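Local atomic coordinates of periplasmic solute binding protein (Candidatus liberibacter, PDB entry 4CL2), a protein that binds manganese and zinc ions in the periplasm and probably delivers them to a membrane transporter for uptake into the cell. Residues K146-I158 and Y259-D272. Residues are numbered along the deposited sequence; the frame is centred on the assembly and turned at random.
With SO4 (sulfate ion), chain E.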
loop_
_atom_site.group_PDB
_atom_site.type_symbol
_atom_site.label_atom_id
_atom_site.label_comp_id
_atom_site.label_asym_id
_atom_site.label_seq_id
_atom_site.Cartn_x
_atom_site.Cartn_y
_atom_site.Cartn_z
ATOM N N LYS A 146 -6.610 -15.840 5.130
ATOM C CA LYS A 146 -5.856 -15.333 6.271
ATOM C C LYS A 146 -5.993 -13.808 6.438
ATOM O O LYS A 146 -6.167 -13.327 7.543
ATOM C CB LYS A 146 -4.381 -15.716 6.092
ATOM C CG LYS A 146 -3.536 -15.529 7.325
ATOM C CD LYS A 146 -2.103 -16.027 7.082
ATOM C CE LYS A 146 -1.255 -15.962 8.357
ATOM N NZ LYS A 146 0.081 -16.506 7.959
ATOM N N ILE A 147 -5.985 -13.066 5.320
ATOM C CA ILE A 147 -6.123 -11.639 5.334
ATOM C C ILE A 147 -7.525 -11.277 5.811
ATOM O O ILE A 147 -7.720 -10.447 6.671
ATOM C CB ILE A 147 -5.871 -11.003 3.901
ATOM C CG1 ILE A 147 -4.410 -11.130 3.455
ATOM C CG2 ILE A 147 -6.325 -9.493 3.901
ATOM C CD1 ILE A 147 -3.494 -10.158 4.068
ATOM N N ARG A 148 -8.535 -11.925 5.225
ATOM C CA ARG A 148 -9.911 -11.683 5.644
ATOM C C ARG A 148 -10.110 -11.931 7.132
ATOM O O ARG A 148 -10.725 -11.121 7.849
ATOM C CB ARG A 148 -10.926 -12.464 4.800
ATOM C CG ARG A 148 -12.386 -12.108 5.128
ATOM C CD ARG A 148 -13.357 -12.943 4.298
ATOM N NE ARG A 148 -13.152 -12.595 2.917
ATOM C CZ ARG A 148 -12.792 -13.441 1.958
ATOM N NH1 ARG A 148 -12.612 -14.715 2.208
ATOM N NH2 ARG A 148 -12.549 -12.954 0.738
ATOM N N ASN A 149 -9.586 -13.028 7.609
ATOM C CA ASN A 149 -9.757 -13.411 8.998
ATOM C C ASN A 149 -9.146 -12.423 9.946
ATOM O O ASN A 149 -9.706 -12.154 11.017
ATOM C CB ASN A 149 -9.213 -14.812 9.227
ATOM C CG ASN A 149 -10.095 -15.866 8.629
ATOM O OD1 ASN A 149 -11.284 -15.636 8.423
ATOM N ND2 ASN A 149 -9.531 -17.062 8.378
ATOM N N SER A 150 -8.026 -11.836 9.587
ATOM C CA SER A 150 -7.402 -10.817 10.435
ATOM C C SER A 150 -7.993 -9.445 10.356
ATOM O O SER A 150 -7.984 -8.712 11.358
ATOM C CB SER A 150 -5.893 -10.605 10.166
ATOM O OG SER A 150 -5.161 -11.717 10.643
ATOM N N ILE A 151 -8.408 -9.069 9.150
ATOM C CA ILE A 151 -8.737 -7.704 8.854
ATOM C C ILE A 151 -10.237 -7.462 8.964
ATOM O O ILE A 151 -10.693 -6.401 9.466
ATOM C CB ILE A 151 -8.186 -7.271 7.465
ATOM C CG1 ILE A 151 -6.681 -7.424 7.411
ATOM C CG2 ILE A 151 -8.629 -5.858 7.117
ATOM C CD1 ILE A 151 -5.949 -6.796 8.597
ATOM N N LEU A 152 -11.046 -8.425 8.562
ATOM C CA LEU A 152 -12.479 -8.185 8.694
ATOM C C LEU A 152 -12.994 -7.819 10.037
ATOM O O LEU A 152 -13.841 -6.904 10.168
ATOM C CB LEU A 152 -13.244 -9.376 8.042
ATOM C CG LEU A 152 -14.714 -9.146 7.936
ATOM C CD1 LEU A 152 -15.113 -7.909 7.092
ATOM C CD2 LEU A 152 -15.335 -10.389 7.327
ATOM N N PRO A 153 -12.505 -8.430 11.159
ATOM C CA PRO A 153 -13.004 -7.968 12.428
ATOM C C PRO A 153 -12.722 -6.489 12.778
ATOM O O PRO A 153 -13.473 -5.840 13.479
ATOM C CB PRO A 153 -12.337 -8.949 13.454
ATOM C CG PRO A 153 -11.915 -10.121 12.660
ATOM C CD PRO A 153 -11.701 -9.675 11.246
ATOM N N LEU A 154 -11.639 -5.979 12.232
ATOM C CA LEU A 154 -11.265 -4.551 12.399
ATOM C C LEU A 154 -12.259 -3.656 11.604
ATOM O O LEU A 154 -12.771 -2.663 12.126
ATOM C CB LEU A 154 -9.885 -4.333 11.906
ATOM C CG LEU A 154 -8.830 -5.074 12.772
ATOM C CD1 LEU A 154 -7.453 -4.939 12.138
ATOM C CD2 LEU A 154 -8.832 -4.482 14.158
ATOM N N LYS A 155 -12.561 -4.080 10.359
ATOM C CA LYS A 155 -13.619 -3.382 9.584
ATOM C C LYS A 155 -14.939 -3.360 10.312
ATOM O O LYS A 155 -15.593 -2.337 10.472
ATOM C CB LYS A 155 -13.765 -3.967 8.187
ATOM C CG LYS A 155 -14.844 -3.266 7.354
ATOM C CD LYS A 155 -15.135 -4.003 6.033
ATOM C CE LYS A 155 -16.201 -3.191 5.308
ATOM N NZ LYS A 155 -16.535 -3.826 4.003
ATOM N N THR A 156 -15.359 -4.525 10.819
ATOM C CA THR A 156 -16.603 -4.651 11.492
ATOM C C THR A 156 -16.693 -3.680 12.671
ATOM O O THR A 156 -17.700 -2.977 12.881
ATOM C CB THR A 156 -16.860 -6.146 11.887
ATOM O OG1 THR A 156 -16.820 -6.959 10.698
ATOM C CG2 THR A 156 -18.053 -6.279 12.631
ATOM N N ARG A 157 -15.588 -3.551 13.411
ATOM C CA ARG A 157 -15.560 -2.620 14.493
ATOM C C ARG A 157 -15.563 -1.140 14.013
ATOM O O ARG A 157 -16.350 -0.324 14.572
ATOM C CB ARG A 157 -14.331 -2.892 15.393
ATOM C CG ARG A 157 -14.358 -2.097 16.666
ATOM C CD ARG A 157 -13.497 -2.717 17.780
ATOM N NE ARG A 157 -13.095 -1.646 18.712
ATOM C CZ ARG A 157 -11.844 -1.228 18.926
ATOM N NH1 ARG A 157 -10.804 -1.824 18.335
ATOM N NH2 ARG A 157 -11.628 -0.205 19.751
ATOM N N ILE A 158 -14.801 -0.819 12.947
ATOM C CA ILE A 158 -14.683 0.536 12.368
ATOM C C ILE A 158 -16.078 1.001 11.929
ATOM O O ILE A 158 -16.463 2.175 12.066
ATOM C CB ILE A 158 -13.644 0.543 11.179
ATOM C CG1 ILE A 158 -12.190 0.385 11.711
ATOM C CG2 ILE A 158 -13.751 1.782 10.297
ATOM C CD1 ILE A 158 -11.109 0.043 10.702
ATOM N N TYR A 259 2.789 -7.840 4.673
ATOM C CA TYR A 259 1.629 -7.086 4.271
ATOM C C TYR A 259 0.462 -7.253 5.207
ATOM O O TYR A 259 -0.222 -6.264 5.577
ATOM C CB TYR A 259 1.228 -7.489 2.846
ATOM C CG TYR A 259 -0.077 -6.873 2.283
ATOM C CD1 TYR A 259 -0.249 -5.545 2.245
ATOM C CD2 TYR A 259 -1.057 -7.647 1.766
ATOM C CE1 TYR A 259 -1.391 -4.948 1.675
ATOM C CE2 TYR A 259 -2.176 -7.102 1.185
ATOM C CZ TYR A 259 -2.350 -5.747 1.140
ATOM O OH TYR A 259 -3.469 -5.188 0.566
ATOM N N LEU A 260 0.146 -8.496 5.570
ATOM C CA LEU A 260 -0.914 -8.724 6.546
ATOM C C LEU A 260 -0.658 -7.960 7.848
ATOM O O LEU A 260 -1.582 -7.301 8.337
ATOM C CB LEU A 260 -1.093 -10.196 6.828
ATOM C CG LEU A 260 -2.236 -10.603 7.782
ATOM C CD1 LEU A 260 -2.549 -12.036 7.602
ATOM C CD2 LEU A 260 -1.818 -10.396 9.208
ATOM N N ASP A 261 0.558 -7.984 8.372
ATOM C CA ASP A 261 0.892 -7.272 9.597
ATOM C C ASP A 261 0.762 -5.760 9.417
ATOM O O ASP A 261 0.346 -5.082 10.338
ATOM C CB ASP A 261 2.272 -7.570 10.061
ATOM C CG ASP A 261 2.456 -9.029 10.535
ATOM O OD1 ASP A 261 1.505 -9.703 10.854
ATOM O OD2 ASP A 261 3.589 -9.458 10.607
ATOM N N LEU A 262 1.089 -5.263 8.254
ATOM C CA LEU A 262 0.954 -3.856 7.956
ATOM C C LEU A 262 -0.488 -3.425 7.974
ATOM O O LEU A 262 -0.849 -2.402 8.608
ATOM C CB LEU A 262 1.565 -3.503 6.591
ATOM C CG LEU A 262 1.465 -2.037 6.136
ATOM C CD1 LEU A 262 2.754 -1.670 5.378
ATOM C CD2 LEU A 262 0.272 -1.866 5.258
ATOM N N LEU A 263 -1.358 -4.129 7.258
ATOM C CA LEU A 263 -2.778 -3.800 7.291
ATOM C C LEU A 263 -3.307 -3.911 8.717
ATOM O O LEU A 263 -4.073 -3.077 9.176
ATOM C CB LEU A 263 -3.582 -4.779 6.429
ATOM C CG LEU A 263 -3.445 -4.579 4.938
ATOM C CD1 LEU A 263 -4.301 -5.620 4.235
ATOM C CD2 LEU A 263 -3.856 -3.193 4.474
ATOM N N ARG A 264 -2.977 -5.009 9.393
ATOM C CA ARG A 264 -3.482 -5.251 10.727
ATOM C C ARG A 264 -3.025 -4.141 11.711
ATOM O O ARG A 264 -3.820 -3.611 12.488
ATOM C CB ARG A 264 -3.057 -6.611 11.231
ATOM C CG ARG A 264 -3.647 -6.958 12.577
ATOM C CD ARG A 264 -3.264 -8.391 12.979
ATOM N NE ARG A 264 -1.849 -8.498 13.163
ATOM C CZ ARG A 264 -1.195 -9.608 13.481
ATOM N NH1 ARG A 264 -1.831 -10.776 13.569
ATOM N NH2 ARG A 264 0.125 -9.533 13.678
ATOM N N PHE A 265 -1.754 -3.762 11.661
ATOM C CA PHE A 265 -1.279 -2.707 12.537
ATOM C C PHE A 265 -1.956 -1.386 12.288
ATOM O O PHE A 265 -2.462 -0.768 13.208
ATOM C CB PHE A 265 0.246 -2.533 12.429
ATOM C CG PHE A 265 0.787 -1.514 13.347
ATOM C CD1 PHE A 265 1.197 -1.834 14.616
ATOM C CD2 PHE A 265 0.879 -0.189 12.923
ATOM C CE1 PHE A 265 1.612 -0.848 15.478
ATOM C CE2 PHE A 265 1.299 0.802 13.778
ATOM C CZ PHE A 265 1.660 0.473 15.052
ATOM N N SER A 266 -1.959 -0.943 11.034
ATOM C CA SER A 266 -2.515 0.367 10.735
ATOM C C SER A 266 -4.013 0.422 10.971
ATOM O O SER A 266 -4.444 1.388 11.537
ATOM C CB SER A 266 -2.136 0.773 9.324
ATOM O OG SER A 266 -0.684 0.953 9.285
ATOM N N LEU A 267 -4.766 -0.585 10.582
ATOM C CA LEU A 267 -6.177 -0.562 10.844
ATOM C C LEU A 267 -6.488 -0.669 12.344
ATOM O O LEU A 267 -7.427 -0.063 12.850
ATOM C CB LEU A 267 -6.895 -1.588 10.036
ATOM C CG LEU A 267 -7.194 -1.182 8.573
ATOM C CD1 LEU A 267 -6.045 -0.765 7.731
ATOM C CD2 LEU A 267 -7.918 -2.401 7.934
ATOM N N THR A 268 -5.696 -1.461 13.088
ATOM C CA THR A 268 -5.869 -1.501 14.546
ATOM C C THR A 268 -5.679 -0.156 15.165
ATOM O O THR A 268 -6.437 0.317 16.017
ATOM C CB THR A 268 -4.939 -2.615 15.186
ATOM O OG1 THR A 268 -5.272 -3.902 14.717
ATOM C CG2 THR A 268 -5.030 -2.565 16.685
ATOM N N LYS A 269 -4.622 0.546 14.761
ATOM C CA LYS A 269 -4.332 1.811 15.301
ATOM C C LYS A 269 -5.444 2.854 14.978
ATOM O O LYS A 269 -5.874 3.622 15.786
ATOM C CB LYS A 269 -2.948 2.282 14.832
ATOM C CG LYS A 269 -2.541 3.548 15.519
ATOM C CD LYS A 269 -1.028 3.716 15.491
ATOM C CE LYS A 269 -0.669 4.969 16.218
ATOM N NZ LYS A 269 -0.766 4.809 17.714
ATOM N N ILE A 270 -5.943 2.773 13.736
ATOM C CA ILE A 270 -7.059 3.648 13.371
ATOM C C ILE A 270 -8.308 3.390 14.220
ATOM O O ILE A 270 -8.847 4.309 14.804
ATOM C CB ILE A 270 -7.360 3.487 11.887
ATOM C CG1 ILE A 270 -6.175 4.009 11.079
ATOM C CG2 ILE A 270 -8.682 4.217 11.567
ATOM C CD1 ILE A 270 -6.292 3.619 9.628
ATOM N N VAL A 271 -8.687 2.120 14.362
ATOM C CA VAL A 271 -9.928 1.822 15.076
ATOM C C VAL A 271 -9.757 2.155 16.545
ATOM O O VAL A 271 -10.666 2.667 17.199
ATOM C CB VAL A 271 -10.435 0.375 14.828
ATOM C CG1 VAL A 271 -9.570 -0.671 15.398
ATOM C CG2 VAL A 271 -11.794 0.157 15.445
ATOM N N ASP A 272 -8.537 1.964 17.062
ATOM C CA ASP A 272 -8.285 2.264 18.504
ATOM C C ASP A 272 -8.315 3.721 18.804
ATOM O O ASP A 272 -8.464 4.149 19.942
ATOM C CB ASP A 272 -6.946 1.683 18.958
ATOM C CG ASP A 272 -6.994 0.230 19.169
ATOM O OD1 ASP A 272 -8.108 -0.400 19.049
ATOM O OD2 ASP A 272 -5.914 -0.400 19.237
HETATM S S SO4 E . -5.408 -12.148 14.186
HETATM O O1 SO4 E . -6.214 -11.150 14.895
HETATM O O2 SO4 E . -4.667 -11.454 13.130
HETATM O O3 SO4 E . -6.329 -13.157 13.616
HETATM O O4 SO4 E . -4.468 -12.839 15.068
#
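Arg157 lies across Val271 near the C-terminal end of segments 146-158 and 259-272, whose axes approach to 9.6 Å and run almost parallel (8°). With CG anti to the backbone N (chi1 -171°) and the chain extended as far as NE, CB and then CG pass Val271 CG2, CG at 3.6 Å. CD and NE continue past the same methyl, which also sits under one face of the guanidinium, toward its rim. At the tip, NH1 gives Asp272 OD1 a nearly straight hydrogen bond of 3.1 Å within the guanidinium plane, closing a salt bridge although the carboxylate is turned 46° from that plane. Deeper in, Ile151 splits its branches: CG2 meets Leu267 CD2 at 3.6 Å, while CD1 lies against the backbone of Arg264. Leu154 CD1 abuts Thr268 OG1, which donates a hydrogen bond to Arg264 O. Ile147 CD1 packs on Leu260 CB at 3.7 Å, beside helix 111-128. Arg264 NH1 donates to O2 of a sulfate, probably from the crystallisation liquor. Apolar packing, with one salt bridge at its margin, thus joins the C-terminal helix to the C-terminal half of helix 133-158, the long helix that bridges both lobes in ZnuA-type proteins; Tyr259 stays about 13 Å from the manganese.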